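PDB 5FX8: manganese lipoxygenase from Gaeumannomyces graminis, which oxygenates linoleic and alpha-linolenic acids at a catalytic manganese ion, giving 11S- and 13R-hydroperoxy fatty acids. Local coordinates for residues A[272-275]-A[276-279]; A[96-99]-A[100-103]; A[281-284]-A[285-289]. One frame throughout, in Å; residues are numbered along the deposited sequence.

Contact 1. Residues A[272-275]-A[276-279]; sequences LLAK and IMFN
The carbonyl oxygen of L273 receives the backbone N-H of M277 at 2.9 Å (O to N, N-H...O angle 159°), while the CG and CE carbons of the same methionine pack beside it. This is one rung of an alpha-helical i to i+4 ladder in helix 268-305, the long lipoxygenase helix that carries the manganese ligands H290 and H294 further along. The neighbouring rungs join L272 O to I276 N, A274 O to F278 N and K275 O to N279 N.

Two side chains of 276-279 turn back over the preceding turn. In M277 the chain runs out straight and then folds at chi3 (-77°), which returns CE to the backbone: it lies 3.7 Å from A274 CA, with L273 CG 4.4 Å from the same methyl. In I276, with CG1 beside the backbone N and the chain then extended (chi2 -178°), CD1 comes to 4.4 Å from L272 CG; L273 CD1 approaches I276 CB at a similar distance. The result is an apolar strip made by L272, L273, I276 and M277.

The polar ends are buried but provided for. K275 NZ forms a salt bridge with D161 and N279 ND2 donates to L495 O, while the F278 ring meets those of F164 and H217. Although N279 ND2 lies 3.2 Å from K275 O, the angle is too poor for a hydrogen bond, and the other end of this amide, OD1, sits in the plane of the F278 ring at its edge, 3.9 Å from F278 CD1.

Contact 2. Residues A[96-99]-A[100-103]; sequences DVLL and WRQD
V97 and R101, one turn apart in helix 86-124, meet through CG1 of the valine and the guanidinium of the arginine: the methyl lies over one face of the group, 3.7 Å from NH1, while L98 CD1 stands at its edge, 4.3 Å from NH1. The R101 chain, extended from CG to NE, runs back toward V97. Q102 and L99 lie alongside each other and point the same way, with Q102 NE2 3.5 Å from L99 CD2. These side chains touch one another only loosely, and the second subunit partly covers them, its S352 meeting R101 and its P227 meeting Q102.

W100 is held more closely. With CG opposite its own backbone N (chi1 -162°), the indole leaves the preceding turn and lodges among I328, V331 and P339 of the second subunit, its NE1 donating to S617 O, next to the manganese ligand V618. D96 and D103 are likewise engaged, with Y326 N and Q324 NE2.

Backbone bonds such as R101 N to V97 O (2.9 Å) underlie both parts. Since the valine offers the guanidinium only hydrocarbon, the arginine's charge is left to other partners; D344 of the second subunit is one, through a long, weak ion pair.

Contact 3. Residues A[281-284]-A[285-289]; sequences NDLF and YSQMY
L283 O is shared by two residues of the next turn: Q287 N donates to it at 3.0 Å with an N-H...O angle of 168°, and S286 OG adds a weak bond at 3.3 Å. The serine hydroxyl can do this because its first torsion (chi1 79°) tucks OG between its own backbone N and carbonyl carbon, facing back along helix 268-305. The same OG accepts a weak bond from Q287 NE2.

Q287 is bent at chi2 (-34°), away from a staggered value, and so curls its amide toward S286 and across the L283 side chain. L283 CD1 lies 3.9 Å from Q287 NE2, giving the amide an apolar neighbour. Q287 is also a second-shell residue of the manganese site: NE2 donates to M481 O, OE1 takes a weak bond from ND2 of the ligand N482, and the carbonyl oxygen accepts from ND1 of the ligand H290.

On another side of the helix the first torsion of M288 sets CG anti to the carbonyl carbon, beside the backbone N, and over one face of the F284 ring, 4.4 Å from F284 CE2; beyond CG the chain folds at chi2 and chi3. Within 285-289, Y285 and Y289 carry CG anti to the backbone N and run alongside, four residues apart. Y285 OH is 3.8 Å above the plane of the Y289 ring, over its centre, and Y289 CB covers the rim of the Y285 ring.

N281 and D282 are buried and bonded to other parts of the chain: D282 to R168 in a salt bridge, N281 to Q220. Around the turn, L283 rests on S490 and Q287 on P486 of helix 485-490, while M288 packs against W343 of helix 342-346 and against A354 and F357 of helix 351-363.

How the contacts relate
From the N terminus the chain meets contact 2 first, in helix 86-124, and then contacts 1 and 3, successive segments of helix 268-305 with centres 14 Å apart. Each is local to its own helix, so none closes a loop, and the three follow in series without nesting or crossing. Contact 1 packs its helix on strands 246-253 and 261-262, contact 3 on helices 342-346, 351-363 and 485-490, and contact 2 on helix 328-336 and the second subunit. Contacts 2 and 3 do not touch, their nearest atoms being about 13 Å apart, yet both approach the manganese, the W100 side chain to about 8 Å and that of Q287 to about 6 Å.

Contact 1. Residues A[272-275]-A[276-279]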
# COMPACT_ATOMS: atom_id res chain seq x y z
N LEU A 272 -24.33 16.93 7.83
CA LEU A 272 -22.99 16.42 8.10
C LEU A 272 -23.04 14.93 8.39
O LEU A 272 -22.21 14.17 7.87
CB LEU A 272 -22.37 17.20 9.25
CG LEU A 272 -21.01 16.71 9.73
CD1 LEU A 272 -20.00 16.68 8.63
CD2 LEU A 272 -20.50 17.60 10.81
N LEU A 273 -24.04 14.47 9.14
CA LEU A 273 -24.15 13.05 9.45
C LEU A 273 -24.50 12.24 8.22
O LEU A 273 -24.12 11.07 8.12
CB LEU A 273 -25.19 12.82 10.54
CG LEU A 273 -25.24 11.37 11.05
CD1 LEU A 273 -23.91 10.99 11.61
CD2 LEU A 273 -26.26 11.25 12.11
N ALA A 274 -25.26 12.82 7.31
CA ALA A 274 -25.56 12.12 6.07
C ALA A 274 -24.29 11.91 5.27
O ALA A 274 -24.05 10.83 4.72
CB ALA A 274 -26.59 12.90 5.27
N LYS A 275 -23.44 12.94 5.22
CA LYS A 275 -22.19 12.77 4.50
C LYS A 275 -21.32 11.74 5.19
O LYS A 275 -20.62 11.00 4.52
CB LYS A 275 -21.48 14.09 4.36
CG LYS A 275 -22.18 15.03 3.45
CD LYS A 275 -21.33 16.24 3.21
CE LYS A 275 -21.23 17.11 4.42
NZ LYS A 275 -20.28 18.19 4.12
N ILE A 276 -21.35 11.68 6.52
CA ILE A 276 -20.57 10.66 7.22
C ILE A 276 -21.09 9.26 6.91
O ILE A 276 -20.30 8.33 6.67
CB ILE A 276 -20.56 10.93 8.74
CG1 ILE A 276 -19.83 12.23 9.04
CG2 ILE A 276 -19.82 9.83 9.45
CD1 ILE A 276 -19.73 12.57 10.48
N MET A 277 -22.41 9.08 6.88
CA MET A 277 -22.93 7.75 6.55
C MET A 277 -22.55 7.34 5.13
O MET A 277 -22.15 6.19 4.89
CB MET A 277 -24.45 7.72 6.74
CG MET A 277 -24.85 7.96 8.15
SD MET A 277 -26.62 7.77 8.44
CE MET A 277 -27.30 9.28 7.79
N PHE A 278 -22.66 8.27 4.19
CA PHE A 278 -22.21 7.97 2.84
C PHE A 278 -20.74 7.64 2.81
O PHE A 278 -20.32 6.75 2.07
CB PHE A 278 -22.52 9.14 1.91
CG PHE A 278 -22.06 8.94 0.49
CD1 PHE A 278 -20.76 9.23 0.11
CD2 PHE A 278 -22.95 8.52 -0.48
CE1 PHE A 278 -20.35 9.07 -1.17
CE2 PHE A 278 -22.54 8.37 -1.78
CZ PHE A 278 -21.22 8.64 -2.11
N ASN A 279 -19.92 8.34 3.58
CA ASN A 279 -18.50 8.04 3.52
C ASN A 279 -18.19 6.65 4.09
O ASN A 279 -17.22 6.00 3.67
CB ASN A 279 -17.72 9.11 4.25
CG ASN A 279 -17.65 10.39 3.46
OD1 ASN A 279 -17.78 10.40 2.25
ND2 ASN A 279 -17.46 11.49 4.15

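Contact 2. Residues A[96-99]-A[100-103]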
# COMPACT_ATOMS: atom_id res chain seq x y z
N ASP A 96 5.96 -15.88 -1.87
CA ASP A 96 5.40 -14.53 -1.78
C ASP A 96 4.99 -14.20 -0.36
O ASP A 96 5.18 -13.07 0.09
CB ASP A 96 4.21 -14.39 -2.71
CG ASP A 96 4.61 -14.20 -4.14
OD1 ASP A 96 5.80 -14.34 -4.43
OD2 ASP A 96 3.74 -13.94 -4.98
N VAL A 97 4.38 -15.15 0.35
CA VAL A 97 4.03 -14.87 1.73
C VAL A 97 5.28 -14.61 2.56
O VAL A 97 5.29 -13.73 3.43
CB VAL A 97 3.17 -16.02 2.28
CG1 VAL A 97 2.98 -15.90 3.80
CG2 VAL A 97 1.85 -15.98 1.58
N LEU A 98 6.36 -15.33 2.30
CA LEU A 98 7.60 -15.07 3.02
C LEU A 98 8.12 -13.65 2.77
O LEU A 98 8.47 -12.93 3.72
CB LEU A 98 8.63 -16.10 2.58
CG LEU A 98 9.55 -16.59 3.66
CD1 LEU A 98 8.73 -17.18 4.82
CD2 LEU A 98 10.43 -17.62 3.03
N LEU A 99 8.21 -13.26 1.50
CA LEU A 99 8.65 -11.91 1.17
C LEU A 99 7.76 -10.86 1.83
O LEU A 99 8.26 -9.89 2.42
CB LEU A 99 8.67 -11.74 -0.34
CG LEU A 99 9.71 -12.55 -1.10
CD1 LEU A 99 9.44 -12.55 -2.60
CD2 LEU A 99 11.07 -12.00 -0.77
N TRP A 100 6.45 -11.04 1.76
CA TRP A 100 5.53 -10.12 2.40
C TRP A 100 5.75 -10.05 3.91
O TRP A 100 5.74 -8.95 4.48
CB TRP A 100 4.10 -10.56 2.08
CG TRP A 100 3.13 -9.51 2.30
CD1 TRP A 100 2.64 -8.67 1.39
CD2 TRP A 100 2.49 -9.19 3.54
NE1 TRP A 100 1.74 -7.82 1.96
CE2 TRP A 100 1.62 -8.12 3.29
CE3 TRP A 100 2.57 -9.71 4.84
CZ2 TRP A 100 0.84 -7.55 4.27
CZ3 TRP A 100 1.79 -9.14 5.82
CH2 TRP A 100 0.94 -8.06 5.53
N ARG A 101 5.92 -11.19 4.57
CA ARG A 101 6.24 -11.21 6.00
C ARG A 101 7.45 -10.34 6.31
O ARG A 101 7.45 -9.57 7.27
CB ARG A 101 6.55 -12.64 6.49
CG ARG A 101 5.40 -13.55 6.83
CD ARG A 101 5.89 -14.79 7.61
NE ARG A 101 4.72 -15.45 8.16
CZ ARG A 101 4.24 -16.58 7.69
NH1 ARG A 101 4.88 -17.19 6.70
NH2 ARG A 101 3.14 -17.10 8.21
N GLN A 102 8.54 -10.51 5.55
CA GLN A 102 9.71 -9.72 5.89
C GLN A 102 9.53 -8.25 5.55
O GLN A 102 10.11 -7.40 6.22
CB GLN A 102 10.94 -10.29 5.22
CG GLN A 102 11.01 -10.10 3.76
CD GLN A 102 12.27 -10.67 3.20
OE1 GLN A 102 12.97 -11.43 3.87
NE2 GLN A 102 12.58 -10.33 1.96
N ASP A 103 8.69 -7.93 4.56
CA ASP A 103 8.46 -6.55 4.18
C ASP A 103 7.43 -5.83 5.03
O ASP A 103 7.39 -4.60 4.96
CB ASP A 103 8.03 -6.49 2.71
CG ASP A 103 9.21 -6.55 1.78
OD1 ASP A 103 10.32 -6.75 2.29
OD2 ASP A 103 9.06 -6.41 0.55

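Contact 3. Residues A[281-284]-A[285-289]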
# COMPACT_ATOMS: atom_id res chain seq x y z
N ASN A 281 -20.30 4.06 3.74
CA ASN A 281 -20.64 3.13 2.67
C ASN A 281 -19.59 3.15 1.56
O ASN A 281 -19.25 2.11 1.00
CB ASN A 281 -22.02 3.45 2.13
CG ASN A 281 -23.09 3.25 3.15
OD1 ASN A 281 -23.99 4.07 3.30
ND2 ASN A 281 -23.01 2.15 3.88
N ASP A 282 -19.06 4.33 1.24
CA ASP A 282 -18.04 4.46 0.21
C ASP A 282 -16.74 3.80 0.63
O ASP A 282 -16.06 3.19 -0.21
CB ASP A 282 -17.83 5.93 -0.11
CG ASP A 282 -17.15 6.13 -1.43
OD1 ASP A 282 -17.77 5.81 -2.46
OD2 ASP A 282 -15.99 6.59 -1.43
N LEU A 283 -16.38 3.88 1.91
CA LEU A 283 -15.18 3.18 2.38
C LEU A 283 -15.35 1.67 2.27
O LEU A 283 -14.44 0.96 1.80
CB LEU A 283 -14.87 3.59 3.82
CG LEU A 283 -13.51 3.14 4.36
CD1 LEU A 283 -12.31 3.44 3.42
CD2 LEU A 283 -13.27 3.76 5.71
N PHE A 284 -16.50 1.15 2.69
CA PHE A 284 -16.74 -0.26 2.50
C PHE A 284 -16.59 -0.64 1.04
O PHE A 284 -15.96 -1.65 0.71
CB PHE A 284 -18.14 -0.60 3.00
CG PHE A 284 -18.57 -2.00 2.71
CD1 PHE A 284 -19.23 -2.31 1.54
CD2 PHE A 284 -18.36 -2.98 3.65
CE1 PHE A 284 -19.64 -3.58 1.30
CE2 PHE A 284 -18.77 -4.25 3.42
CZ PHE A 284 -19.40 -4.56 2.25
N TYR A 285 -17.15 0.19 0.14
CA TYR A 285 -17.11 -0.12 -1.28
C TYR A 285 -15.69 -0.18 -1.79
O TYR A 285 -15.30 -1.12 -2.48
CB TYR A 285 -17.90 0.91 -2.08
CG TYR A 285 -17.78 0.72 -3.58
CD1 TYR A 285 -16.75 1.32 -4.30
CD2 TYR A 285 -18.68 -0.06 -4.28
CE1 TYR A 285 -16.62 1.14 -5.64
CE2 TYR A 285 -18.57 -0.23 -5.63
CZ TYR A 285 -17.54 0.37 -6.30
OH TYR A 285 -17.42 0.21 -7.65
N SER A 286 -14.89 0.84 -1.50
CA SER A 286 -13.58 0.93 -2.10
C SER A 286 -12.70 -0.20 -1.60
O SER A 286 -11.99 -0.85 -2.38
CB SER A 286 -12.96 2.29 -1.80
OG SER A 286 -12.43 2.33 -0.50
N GLN A 287 -12.80 -0.48 -0.31
CA GLN A 287 -11.98 -1.54 0.22
C GLN A 287 -12.38 -2.89 -0.35
O GLN A 287 -11.54 -3.77 -0.52
CB GLN A 287 -12.02 -1.54 1.75
CG GLN A 287 -11.33 -0.32 2.34
CD GLN A 287 -10.12 0.15 1.51
OE1 GLN A 287 -9.11 -0.53 1.44
NE2 GLN A 287 -10.25 1.31 0.86
N MET A 288 -13.65 -3.08 -0.67
CA MET A 288 -13.99 -4.45 -1.03
C MET A 288 -14.07 -4.64 -2.53
O MET A 288 -13.86 -5.75 -3.03
CB MET A 288 -15.28 -4.85 -0.34
CG MET A 288 -15.08 -5.04 1.14
SD MET A 288 -13.70 -6.13 1.48
CE MET A 288 -12.55 -5.05 2.19
N TYR A 289 -14.34 -3.59 -3.26
CA TYR A 289 -14.21 -3.71 -4.69
C TYR A 289 -12.76 -3.87 -5.10
O TYR A 289 -12.50 -4.53 -6.10
CB TYR A 289 -14.85 -2.50 -5.34
CG TYR A 289 -14.82 -2.54 -6.85
CD1 TYR A 289 -15.76 -3.26 -7.56
CD2 TYR A 289 -13.85 -1.86 -7.55
CE1 TYR A 289 -15.74 -3.29 -8.92
CE2 TYR A 289 -13.82 -1.88 -8.92
CZ TYR A 289 -14.77 -2.60 -9.61
OH TYR A 289 -14.74 -2.63 -10.99